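Local atomic coordinates of phosphatidylglycerol lysyltransferase C-terminal domain-containing protein (Bacteroides thetaiotaomicron, PDB entry 2HQY), a protein that is of unknown function but binds coenzyme A and is probably a GNAT-like acyl- or aminoacyltransferase. Residues Ser32-Leu40 with Asn189-Ala197; Glu156-Glu167 with Phe201-His212. All blocks are in the same frame, centred on the assembly; numbering follows the deposited sequence.

Interaction 1 of 2, residues Ser32-Leu40 with Asn189-Ala197. With COA (coenzyme A), chain C.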
loop_
_atom_site.group_PDB
_atom_site.type_symbol
_atom_site.label_atom_id
_atom_site.label_comp_id
_atom_site.label_asym_id
_atom_site.label_seq_id
_atom_site.Cartn_x
_atom_site.Cartn_y
_atom_site.Cartn_z
ATOM N N SER A 32 6.063 6.672 -11.436
ATOM C CA SER A 32 6.767 6.053 -10.337
ATOM C C SER A 32 6.266 6.587 -8.987
ATOM O O SER A 32 6.060 5.799 -8.044
ATOM C CB SER A 32 8.293 6.307 -10.411
ATOM O OG SER A 32 8.922 5.589 -9.354
ATOM N N ASN A 33 6.098 7.901 -8.886
ATOM C CA ASN A 33 5.626 8.486 -7.612
ATOM C C ASN A 33 4.204 8.006 -7.288
ATOM O O ASN A 33 3.909 7.650 -6.143
ATOM C CB ASN A 33 5.690 10.003 -7.662
ATOM C CG ASN A 33 7.077 10.534 -7.378
ATOM O OD1 ASN A 33 7.959 9.812 -6.850
ATOM N ND2 ASN A 33 7.267 11.825 -7.668
ATOM N N LEU A 34 3.354 7.920 -8.306
ATOM C CA LEU A 34 1.980 7.453 -8.109
ATOM C C LEU A 34 1.952 6.017 -7.563
ATOM O O LEU A 34 1.226 5.737 -6.605
ATOM C CB LEU A 34 1.184 7.540 -9.421
ATOM C CG LEU A 34 0.831 8.981 -9.821
ATOM C CD1 LEU A 34 0.500 9.045 -11.309
ATOM C CD2 LEU A 34 -0.336 9.532 -8.999
ATOM N N CYS A 35 2.742 5.112 -8.161
ATOM C CA CYS A 35 2.735 3.723 -7.705
ATOM C C CYS A 35 3.464 3.549 -6.370
ATOM O O CYS A 35 3.005 2.770 -5.500
ATOM C CB CYS A 35 3.428 2.838 -8.736
ATOM S SG CYS A 35 2.479 2.629 -10.250
ATOM N N SER A 36 4.600 4.247 -6.243
ATOM C CA SER A 36 5.522 4.062 -5.109
ATOM C C SER A 36 4.931 4.596 -3.809
ATOM O O SER A 36 5.278 4.113 -2.731
ATOM C CB SER A 36 6.895 4.725 -5.357
ATOM O OG SER A 36 7.588 4.154 -6.462
ATOM N N TRP A 37 4.048 5.598 -3.916
ATOM C CA TRP A 37 3.370 6.160 -2.732
ATOM C C TRP A 37 1.968 5.602 -2.469
ATOM O O TRP A 37 1.274 6.034 -1.527
ATOM C CB TRP A 37 3.371 7.710 -2.773
ATOM C CG TRP A 37 4.770 8.267 -2.490
ATOM C CD1 TRP A 37 5.767 8.488 -3.397
ATOM C CD2 TRP A 37 5.314 8.594 -1.205
ATOM N NE1 TRP A 37 6.900 8.963 -2.754
ATOM C CE2 TRP A 37 6.647 9.038 -1.410
ATOM C CE3 TRP A 37 4.793 8.590 0.095
ATOM C CZ2 TRP A 37 7.473 9.453 -0.355
ATOM C CZ3 TRP A 37 5.615 9.017 1.152
ATOM C CH2 TRP A 37 6.948 9.441 0.910
ATOM N N ARG A 38 1.542 4.636 -3.294
ATOM C CA ARG A 38 0.219 4.025 -3.122
ATOM C C ARG A 38 0.050 3.408 -1.710
ATOM O O ARG A 38 -1.055 3.366 -1.159
ATOM C CB ARG A 38 0.009 2.958 -4.197
ATOM C CG ARG A 38 -1.414 2.318 -4.223
ATOM C CD ARG A 38 -1.413 1.072 -5.121
ATOM N NE ARG A 38 -0.464 0.098 -4.589
ATOM C CZ ARG A 38 0.195 -0.806 -5.299
ATOM N NH1 ARG A 38 -0.014 -0.922 -6.612
ATOM N NH2 ARG A 38 1.049 -1.622 -4.660
ATOM N N PHE A 39 1.152 2.916 -1.143
ATOM C CA PHE A 39 1.118 2.253 0.169
ATOM C C PHE A 39 0.604 3.257 1.219
ATOM O O PHE A 39 0.055 2.857 2.219
ATOM C CB PHE A 39 2.509 1.761 0.583
ATOM C CG PHE A 39 3.365 2.848 1.151
ATOM C CD1 PHE A 39 3.372 3.110 2.533
ATOM C CD2 PHE A 39 4.099 3.694 0.297
ATOM C CE1 PHE A 39 4.144 4.201 3.068
ATOM C CE2 PHE A 39 4.843 4.804 0.815
ATOM C CZ PHE A 39 4.868 5.044 2.209
ATOM N N LEU A 40 0.806 4.556 0.981
ATOM C CA LEU A 40 0.428 5.547 1.995
ATOM C C LEU A 40 -1.004 6.067 1.765
ATOM O O LEU A 40 -1.724 6.429 2.725
ATOM C CB LEU A 40 1.425 6.706 1.986
ATOM C CG LEU A 40 1.287 7.752 3.117
ATOM C CD1 LEU A 40 1.357 7.053 4.494
ATOM C CD2 LEU A 40 2.396 8.799 2.992
ATOM N N ASN A 189 8.319 6.650 5.708
ATOM C CA ASN A 189 7.438 6.598 4.549
ATOM C C ASN A 189 8.245 6.692 3.253
ATOM O O ASN A 189 7.975 5.974 2.290
ATOM C CB ASN A 189 6.397 7.731 4.631
ATOM C CG ASN A 189 5.290 7.420 5.643
ATOM O OD1 ASN A 189 5.092 6.268 6.006
ATOM N ND2 ASN A 189 4.547 8.438 6.057
ATOM N N GLU A 190 9.250 7.569 3.223
ATOM C CA GLU A 190 10.075 7.669 2.016
ATOM C C GLU A 190 10.723 6.325 1.717
ATOM O O GLU A 190 10.770 5.934 0.548
ATOM C CB GLU A 190 11.208 8.702 2.174
ATOM C CG GLU A 190 11.874 8.927 0.849
ATOM C CD GLU A 190 13.301 9.483 0.929
ATOM O OE1 GLU A 190 13.998 9.283 1.953
ATOM O OE2 GLU A 190 13.727 10.101 -0.091
ATOM N N ARG A 191 11.232 5.663 2.759
ATOM C CA ARG A 191 11.862 4.343 2.591
ATOM C C ARG A 191 10.909 3.360 1.897
ATOM O O ARG A 191 11.336 2.624 1.012
ATOM C CB ARG A 191 12.306 3.740 3.918
ATOM C CG ARG A 191 12.861 2.314 3.727
ATOM C CD ARG A 191 13.598 1.810 4.979
ATOM N NE ARG A 191 12.719 1.895 6.151
ATOM C CZ ARG A 191 13.127 1.712 7.411
ATOM N NH1 ARG A 191 14.401 1.399 7.669
ATOM N NH2 ARG A 191 12.253 1.844 8.405
ATOM N N ARG A 192 9.644 3.320 2.323
ATOM C CA ARG A 192 8.655 2.412 1.673
ATOM C C ARG A 192 8.524 2.707 0.169
ATOM O O ARG A 192 8.486 1.782 -0.664
ATOM C CB ARG A 192 7.287 2.528 2.360
ATOM C CG ARG A 192 7.265 1.945 3.789
ATOM C CD ARG A 192 7.539 0.406 3.799
ATOM N NE ARG A 192 6.773 -0.280 2.757
ATOM C CZ ARG A 192 5.466 -0.556 2.789
ATOM N NH1 ARG A 192 4.702 -0.250 3.861
ATOM N NH2 ARG A 192 4.926 -1.172 1.732
ATOM N N ALA A 193 8.456 3.989 -0.178
ATOM C CA ALA A 193 8.320 4.383 -1.590
ATOM C C ALA A 193 9.595 4.083 -2.380
ATOM O O ALA A 193 9.534 3.572 -3.503
ATOM C CB ALA A 193 7.954 5.852 -1.692
ATOM N N LEU A 194 10.742 4.343 -1.764
ATOM C CA LEU A 194 12.025 4.145 -2.445
ATOM C C LEU A 194 12.253 2.660 -2.743
ATOM O O LEU A 194 12.669 2.285 -3.834
ATOM C CB LEU A 194 13.128 4.715 -1.537
ATOM C CG LEU A 194 14.558 4.817 -2.022
ATOM C CD1 LEU A 194 15.283 5.892 -1.139
ATOM C CD2 LEU A 194 15.201 3.430 -1.863
ATOM N N ILE A 195 11.968 1.830 -1.762
ATOM C CA ILE A 195 12.172 0.398 -1.905
ATOM C C ILE A 195 11.214 -0.192 -2.967
ATOM O O ILE A 195 11.623 -1.022 -3.791
ATOM C CB ILE A 195 12.065 -0.304 -0.543
ATOM C CG1 ILE A 195 13.319 0.039 0.325
ATOM C CG2 ILE A 195 11.800 -1.821 -0.759
ATOM C CD1 ILE A 195 13.218 -0.464 1.762
ATOM N N TYR A 196 9.954 0.235 -2.963
ATOM C CA TYR A 196 9.024 -0.211 -4.026
ATOM C C TYR A 196 9.587 0.169 -5.398
ATOM O O TYR A 196 9.585 -0.638 -6.326
ATOM C CB TYR A 196 7.641 0.415 -3.821
ATOM C CG TYR A 196 6.653 0.078 -4.915
ATOM C CD1 TYR A 196 5.702 -0.932 -4.748
ATOM C CD2 TYR A 196 6.672 0.784 -6.117
ATOM C CE1 TYR A 196 4.786 -1.214 -5.761
ATOM C CE2 TYR A 196 5.773 0.510 -7.145
ATOM C CZ TYR A 196 4.827 -0.462 -6.959
ATOM O OH TYR A 196 3.945 -0.748 -7.989
ATOM N N ALA A 197 10.050 1.409 -5.531
ATOM C CA ALA A 197 10.626 1.871 -6.806
ATOM C C ALA A 197 11.811 1.047 -7.262
ATOM O O ALA A 197 11.910 0.675 -8.453
ATOM C CB ALA A 197 11.038 3.335 -6.700
HETATM N N1A COA C . 12.639 12.848 2.789
HETATM C C2A COA C . 13.883 12.620 2.321
HETATM N N3A COA C . 14.965 13.060 2.979
HETATM C C4A COA C . 14.825 13.751 4.148
HETATM C C5A COA C . 13.555 13.999 4.656
HETATM C C6A COA C . 12.441 13.525 3.947
HETATM N N6A COA C . 11.170 13.721 4.379
HETATM N N7A COA C . 13.733 14.693 5.810
HETATM C C8A COA C . 15.063 14.861 6.012
HETATM N N9A COA C . 15.722 14.307 4.983
HETATM C C1B COA C . 17.199 14.194 4.815
HETATM C C2B COA C . 18.062 15.410 4.498
HETATM O O2B COA C . 18.180 15.597 3.089
HETATM C C3B COA C . 19.395 14.942 5.062
HETATM O O3B COA C . 20.069 14.073 4.146
HETATM P P3B COA C . 21.672 13.900 4.191
HETATM O O7A COA C . 22.160 15.188 3.531
HETATM O O8A COA C . 21.948 12.601 3.445
HETATM O O9A COA C . 22.069 13.827 5.649
HETATM C C4B COA C . 19.046 14.111 6.286
HETATM O O4B COA C . 17.718 13.637 6.042
HETATM C C5B COA C . 19.120 14.921 7.587
HETATM O O5B COA C . 18.982 16.316 7.275
HETATM P P1A COA C . 18.136 17.409 8.128
HETATM O O1A COA C . 17.832 18.568 7.202
HETATM O O2A COA C . 16.990 16.750 8.885
HETATM O O3A COA C . 19.276 17.902 9.164
HETATM O O4A COA C . 20.985 17.557 10.999
HETATM O O5A COA C . 19.035 15.836 10.681
#
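Trp37 and Phe39 rest on Ala193 and Arg192, where a kinked pair of short helices, 31-36 and 38-41, packs across helix 185-199, consistent with the acetyltransferase-like fold of the family; this helix carries Glu190 of the coenzyme A pocket. The 32-36 helix runs at 115° to the 189-197 segment, and the backbones come close enough for Ala193 CA to lie 3.3 Å from Ser36 O in a CA-H...O contact. Ala193 CB sits over the five-membered ring of Trp37, 3.5 Å from its centroid.

Arg192 is the side chain to follow. Its CB lies over the middle of the Phe39 ring, 3.5 Å from the centroid, while Leu40 CB covers the opposite face. CG is 3.9 Å from Phe39 CE1; the chain then folds back at chi2 (-64°) and chi3, which brings NH1 within 3.8 Å of Phe39 CD1 and leaves the guanidinium tilted 43° from the ring. Its tip leaves the subunit: NH2 pairs with Asp42 of the second subunit, and NH1 donates to Phe39 O there.

Glu190 reaches coenzyme A instead, OE1 3.4 Å from its C2A, and OE1 also forms a salt bridge with Lys237. Further along, Tyr196 lays its ring beside Cys35 and Ser36, its hydroxyl bonded to Asp6 of the second subunit and its CE2 3.7 Å from Cys35 CB.

Interaction 2 of 2, residues Glu156-Glu167 with Phe201-His212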
loop_
_atom_site.group_PDB
_atom_site.type_symbol
_atom_site.label_atom_id
_atom_site.label_comp_id
_atom_site.label_asym_id
_atom_site.label_seq_id
_atom_site.Cartn_x
_atom_site.Cartn_y
_atom_site.Cartn_z
ATOM N N GLU A 156 33.747 6.513 -9.942
ATOM C CA GLU A 156 33.058 5.855 -11.040
ATOM C C GLU A 156 31.563 6.096 -10.918
ATOM O O GLU A 156 30.960 5.754 -9.887
ATOM C CB GLU A 156 33.338 4.344 -11.062
ATOM C CG GLU A 156 34.809 3.956 -11.434
ATOM C CD GLU A 156 35.093 2.448 -11.337
ATOM O OE1 GLU A 156 34.234 1.674 -10.887
ATOM O OE2 GLU A 156 36.189 2.023 -11.702
ATOM N N TYR A 157 30.986 6.713 -11.940
ATOM C CA TYR A 157 29.539 6.830 -12.055
ATOM C C TYR A 157 29.014 5.728 -12.978
ATOM O O TYR A 157 29.556 5.495 -14.082
ATOM C CB TYR A 157 29.165 8.190 -12.631
ATOM C CG TYR A 157 27.691 8.349 -12.934
ATOM C CD1 TYR A 157 26.798 8.808 -11.953
ATOM C CD2 TYR A 157 27.178 8.064 -14.199
ATOM C CE1 TYR A 157 25.443 8.957 -12.221
ATOM C CE2 TYR A 157 25.807 8.200 -14.468
ATOM C CZ TYR A 157 24.950 8.639 -13.468
ATOM O OH TYR A 157 23.610 8.790 -13.763
ATOM N N THR A 158 27.971 5.048 -12.533
ATOM C CA THR A 158 27.323 4.012 -13.323
ATOM C C THR A 158 25.811 4.230 -13.350
ATOM O O THR A 158 25.240 4.695 -12.334
ATOM C CB THR A 158 27.585 2.601 -12.743
ATOM O OG1 THR A 158 27.361 2.614 -11.326
ATOM C CG2 THR A 158 29.009 2.116 -13.046
ATOM N N PRO A 159 25.150 3.866 -14.476
ATOM C CA PRO A 159 23.698 3.840 -14.482
ATOM C C PRO A 159 23.201 2.755 -13.524
ATOM O O PRO A 159 23.931 1.789 -13.231
ATOM C CB PRO A 159 23.345 3.459 -15.930
ATOM C CG PRO A 159 24.594 3.742 -16.720
ATOM C CD PRO A 159 25.712 3.473 -15.794
ATOM N N ILE A 160 21.993 2.920 -13.019
ATOM C CA ILE A 160 21.369 1.841 -12.264
ATOM C C ILE A 160 20.955 0.740 -13.248
ATOM O O ILE A 160 20.240 0.996 -14.222
ATOM C CB ILE A 160 20.154 2.299 -11.408
ATOM C CG1 ILE A 160 20.619 3.237 -10.267
ATOM C CG2 ILE A 160 19.453 1.076 -10.810
ATOM C CD1 ILE A 160 19.479 3.847 -9.438
ATOM N N THR A 161 21.489 -0.462 -13.028
ATOM C CA THR A 161 21.144 -1.637 -13.822
ATOM C C THR A 161 20.583 -2.654 -12.836
ATOM O O THR A 161 20.745 -2.491 -11.593
ATOM C CB THR A 161 22.394 -2.261 -14.489
ATOM O OG1 THR A 161 23.375 -2.476 -13.473
ATOM C CG2 THR A 161 22.951 -1.336 -15.564
ATOM N N PRO A 162 19.925 -3.709 -13.359
ATOM C CA PRO A 162 19.386 -4.748 -12.469
ATOM C C PRO A 162 20.378 -5.305 -11.473
ATOM O O PRO A 162 20.012 -5.453 -10.315
ATOM C CB PRO A 162 18.875 -5.826 -13.456
ATOM C CG PRO A 162 18.394 -4.992 -14.621
ATOM C CD PRO A 162 19.536 -3.973 -14.765
ATOM N N ASP A 163 21.621 -5.566 -11.883
ATOM C CA ASP A 163 22.603 -6.132 -10.955
ATOM C C ASP A 163 23.081 -5.158 -9.880
ATOM O O ASP A 163 23.696 -5.575 -8.893
ATOM C CB ASP A 163 23.832 -6.673 -11.696
ATOM C CG ASP A 163 24.716 -7.544 -10.793
ATOM O OD1 ASP A 163 24.175 -8.411 -10.020
ATOM O OD2 ASP A 163 25.961 -7.353 -10.832
ATOM N N ARG A 164 22.792 -3.868 -10.080
ATOM C CA ARG A 164 23.214 -2.822 -9.156
ATOM C C ARG A 164 22.094 -2.305 -8.245
ATOM O O ARG A 164 22.328 -1.390 -7.442
ATOM C CB ARG A 164 23.867 -1.663 -9.921
ATOM C CG ARG A 164 25.155 -2.059 -10.663
ATOM C CD ARG A 164 25.839 -0.824 -11.270
ATOM N NE ARG A 164 26.995 -1.210 -12.079
ATOM C CZ ARG A 164 27.084 -1.038 -13.401
ATOM N NH1 ARG A 164 28.189 -1.424 -14.023
ATOM N NH2 ARG A 164 26.108 -0.456 -14.107
ATOM N N ILE A 165 20.903 -2.901 -8.342
ATOM C CA ILE A 165 19.787 -2.517 -7.471
ATOM C C ILE A 165 20.141 -2.801 -6.015
ATOM O O ILE A 165 19.889 -1.960 -5.120
ATOM C CB ILE A 165 18.474 -3.256 -7.857
ATOM C CG1 ILE A 165 18.098 -3.001 -9.334
ATOM C CG2 ILE A 165 17.331 -2.875 -6.901
ATOM C CD1 ILE A 165 17.410 -1.643 -9.622
ATOM N N GLN A 166 20.745 -3.974 -5.773
ATOM C CA GLN A 166 21.084 -4.344 -4.393
ATOM C C GLN A 166 22.015 -3.323 -3.692
ATOM O O GLN A 166 21.848 -3.035 -2.474
ATOM C CB GLN A 166 21.628 -5.777 -4.291
ATOM C CG GLN A 166 21.763 -6.256 -2.845
ATOM C CD GLN A 166 20.416 -6.273 -2.125
ATOM O OE1 GLN A 166 19.467 -6.866 -2.614
ATOM N NE2 GLN A 166 20.344 -5.633 -0.947
ATOM N N GLU A 167 23.001 -2.786 -4.407
ATOM C CA GLU A 167 23.877 -1.835 -3.702
ATOM C C GLU A 167 23.133 -0.539 -3.350
ATOM O O GLU A 167 23.418 0.096 -2.316
ATOM C CB GLU A 167 25.200 -1.582 -4.428
ATOM C CG GLU A 167 25.097 -1.043 -5.802
ATOM C CD GLU A 167 26.476 -0.744 -6.388
ATOM O OE1 GLU A 167 27.498 -0.937 -5.705
ATOM O OE2 GLU A 167 26.536 -0.329 -7.542
ATOM N N PHE A 201 11.888 -1.331 -10.585
ATOM C CA PHE A 201 12.549 -0.239 -11.295
ATOM C C PHE A 201 12.244 -0.217 -12.804
ATOM O O PHE A 201 11.856 0.817 -13.355
ATOM C CB PHE A 201 14.069 -0.389 -11.090
ATOM C CG PHE A 201 14.842 0.869 -11.329
ATOM C CD1 PHE A 201 14.900 1.867 -10.338
ATOM C CD2 PHE A 201 15.558 1.049 -12.520
ATOM C CE1 PHE A 201 15.680 3.042 -10.507
ATOM C CE2 PHE A 201 16.338 2.237 -12.722
ATOM C CZ PHE A 201 16.395 3.239 -11.718
ATOM N N GLU A 202 12.418 -1.359 -13.454
ATOM C CA GLU A 202 12.231 -1.427 -14.901
ATOM C C GLU A 202 10.775 -1.307 -15.299
ATOM O O GLU A 202 10.447 -0.598 -16.267
ATOM C CB GLU A 202 12.857 -2.701 -15.461
ATOM C CG GLU A 202 14.366 -2.559 -15.425
ATOM C CD GLU A 202 15.100 -3.586 -16.266
ATOM O OE1 GLU A 202 14.646 -4.760 -16.349
ATOM O OE2 GLU A 202 16.155 -3.212 -16.831
ATOM N N ALA A 203 9.888 -1.972 -14.558
ATOM C CA ALA A 203 8.455 -1.905 -14.862
ATOM C C ALA A 203 7.937 -0.465 -14.795
ATOM O O ALA A 203 7.076 -0.084 -15.571
ATOM C CB ALA A 203 7.652 -2.777 -13.913
ATOM N N LEU A 204 8.430 0.292 -13.822
ATOM C CA LEU A 204 8.003 1.692 -13.638
ATOM C C LEU A 204 8.499 2.636 -14.737
ATOM O O LEU A 204 7.864 3.671 -14.978
ATOM C CB LEU A 204 8.446 2.206 -12.288
ATOM C CG LEU A 204 7.743 1.575 -11.095
ATOM C CD1 LEU A 204 8.530 1.967 -9.817
ATOM C CD2 LEU A 204 6.244 2.047 -11.020
ATOM N N GLY A 205 9.612 2.288 -15.389
ATOM C CA GLY A 205 10.209 3.172 -16.401
ATOM C C GLY A 205 11.267 4.123 -15.854
ATOM O O GLY A 205 11.597 5.149 -16.490
ATOM N N LEU A 206 11.842 3.774 -14.700
ATOM C CA LEU A 206 12.803 4.670 -14.055
ATOM C C LEU A 206 14.185 4.556 -14.684
ATOM O O LEU A 206 14.527 3.493 -15.271
ATOM C CB LEU A 206 12.913 4.334 -12.581
ATOM C CG LEU A 206 11.732 4.683 -11.679
ATOM C CD1 LEU A 206 11.904 3.938 -10.345
ATOM C CD2 LEU A 206 11.753 6.185 -11.451
ATOM N N THR A 207 14.962 5.639 -14.591
ATOM C CA THR A 207 16.387 5.573 -14.892
ATOM C C THR A 207 17.122 6.126 -13.705
ATOM O O THR A 207 16.539 6.915 -12.930
ATOM C CB THR A 207 16.775 6.349 -16.156
ATOM O OG1 THR A 207 16.206 7.650 -16.079
ATOM C CG2 THR A 207 16.225 5.636 -17.408
ATOM N N GLY A 208 18.386 5.735 -13.533
ATOM C CA GLY A 208 19.093 6.240 -12.365
ATOM C C GLY A 208 20.574 6.178 -12.513
ATOM O O GLY A 208 21.090 5.688 -13.522
ATOM N N GLY A 209 21.262 6.616 -11.470
ATOM C CA GLY A 209 22.750 6.605 -11.499
ATOM C C GLY A 209 23.279 6.295 -10.107
ATOM O O GLY A 209 22.553 6.447 -9.082
ATOM N N ILE A 210 24.529 5.850 -10.071
ATOM C CA ILE A 210 25.222 5.452 -8.855
ATOM C C ILE A 210 26.648 6.013 -8.919
ATOM O O ILE A 210 27.278 6.003 -9.976
ATOM C CB ILE A 210 25.301 3.899 -8.761
ATOM C CG1 ILE A 210 23.902 3.293 -8.626
ATOM C CG2 ILE A 210 26.128 3.486 -7.570
ATOM C CD1 ILE A 210 23.890 1.751 -8.920
ATOM N N LEU A 211 27.115 6.538 -7.795
ATOM C CA LEU A 211 28.477 7.001 -7.644
ATOM C C LEU A 211 29.227 6.013 -6.738
ATOM O O LEU A 211 28.720 5.620 -5.668
ATOM C CB LEU A 211 28.429 8.407 -7.023
ATOM C CG LEU A 211 29.557 9.370 -7.331
ATOM C CD1 LEU A 211 29.632 9.623 -8.851
ATOM C CD2 LEU A 211 29.369 10.650 -6.501
ATOM N N HIS A 212 30.419 5.599 -7.179
ATOM C CA HIS A 212 31.305 4.775 -6.378
ATOM C C HIS A 212 32.623 5.524 -6.130
ATOM O O HIS A 212 33.151 6.199 -7.037
ATOM C CB HIS A 212 31.621 3.491 -7.109
ATOM C CG HIS A 212 30.417 2.731 -7.553
ATOM N ND1 HIS A 212 29.799 2.945 -8.775
ATOM C CD2 HIS A 212 29.739 1.728 -6.951
ATOM C CE1 HIS A 212 28.784 2.104 -8.889
ATOM N NE2 HIS A 212 28.730 1.352 -7.799
HETATM O O HOH W 1 22.433 7.063 -15.520
HETATM O O HOH W 2 19.096 3.433 -15.144
HETATM O O HOH W 3 17.586 -0.518 -15.630
#
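Strand 156-159 pairs antiparallel with strand 207-212, which continues the sheet through strand 216-227; helix 165-179 follows the first strand. Thr158 and Ile210 form a hydrogen-bonded pair: Thr158 N donates to Ile210 O in the carbonyl plane, and Ile210 N returns a bond to Thr158 O. Glu156 and His212 make the next such pair, and Glu156 O takes a second donor, His212 ND1, at 3.2 Å from above its carbonyl plane.

The other ring nitrogen, His212 NE2, gives a nearly straight bond (163°) to Glu167 OE2 at 2.8 Å, meeting the carboxylate on its syn side but tilted out of its plane. With both acceptors lying close to the ring plane, the imidazole's rotation is fixed. Glu167 reaches it from the helix with CG between its backbone N and carbonyl carbon (chi1 59°) and an extended chain beyond.

Ile210 CD1 packs against the start of the helix, 3.6 Å from Arg164 CB, and Ile160 CG1 lies 3.7 Å from Ile210 CG1. Ile160 CG2 covers one face of Phe201, Leu206 CB the other. On the opposite face of the ladder Tyr157 lays its ring along the glycine backbone, with OH 3.3 Å from Gly209 CA; a water links that hydroxyl to Gly208 O. The whole is an antiparallel strand pair whose second strand is tied, by a His-carboxylate hydrogen bond, to the helix that follows the first.

Overall arrangement
Interaction 1 is the more buried contact, nearer the centre of the chain, and joins helices by aromatic faces, CH-pi contacts and close backbone approach, with no hydrogen bond between its two segments. Interaction 2 lies farther out, is partly exposed, and relies on strand pairing, a histidine-carboxylate bond and bridging waters. Their centres are about 17 Å apart, yet they meet where Leu204 and Leu206 pack on Ser32, with Leu204 also reaching Cys35 and Ala197. The segments alternate along the chain (32-40, 156-167, 189-197, 201-212), so the two contacts interlock. Both touch the second subunit: interaction 1 through Arg38, Phe39, Arg192 and Tyr196, interaction 2 mainly through Asp163.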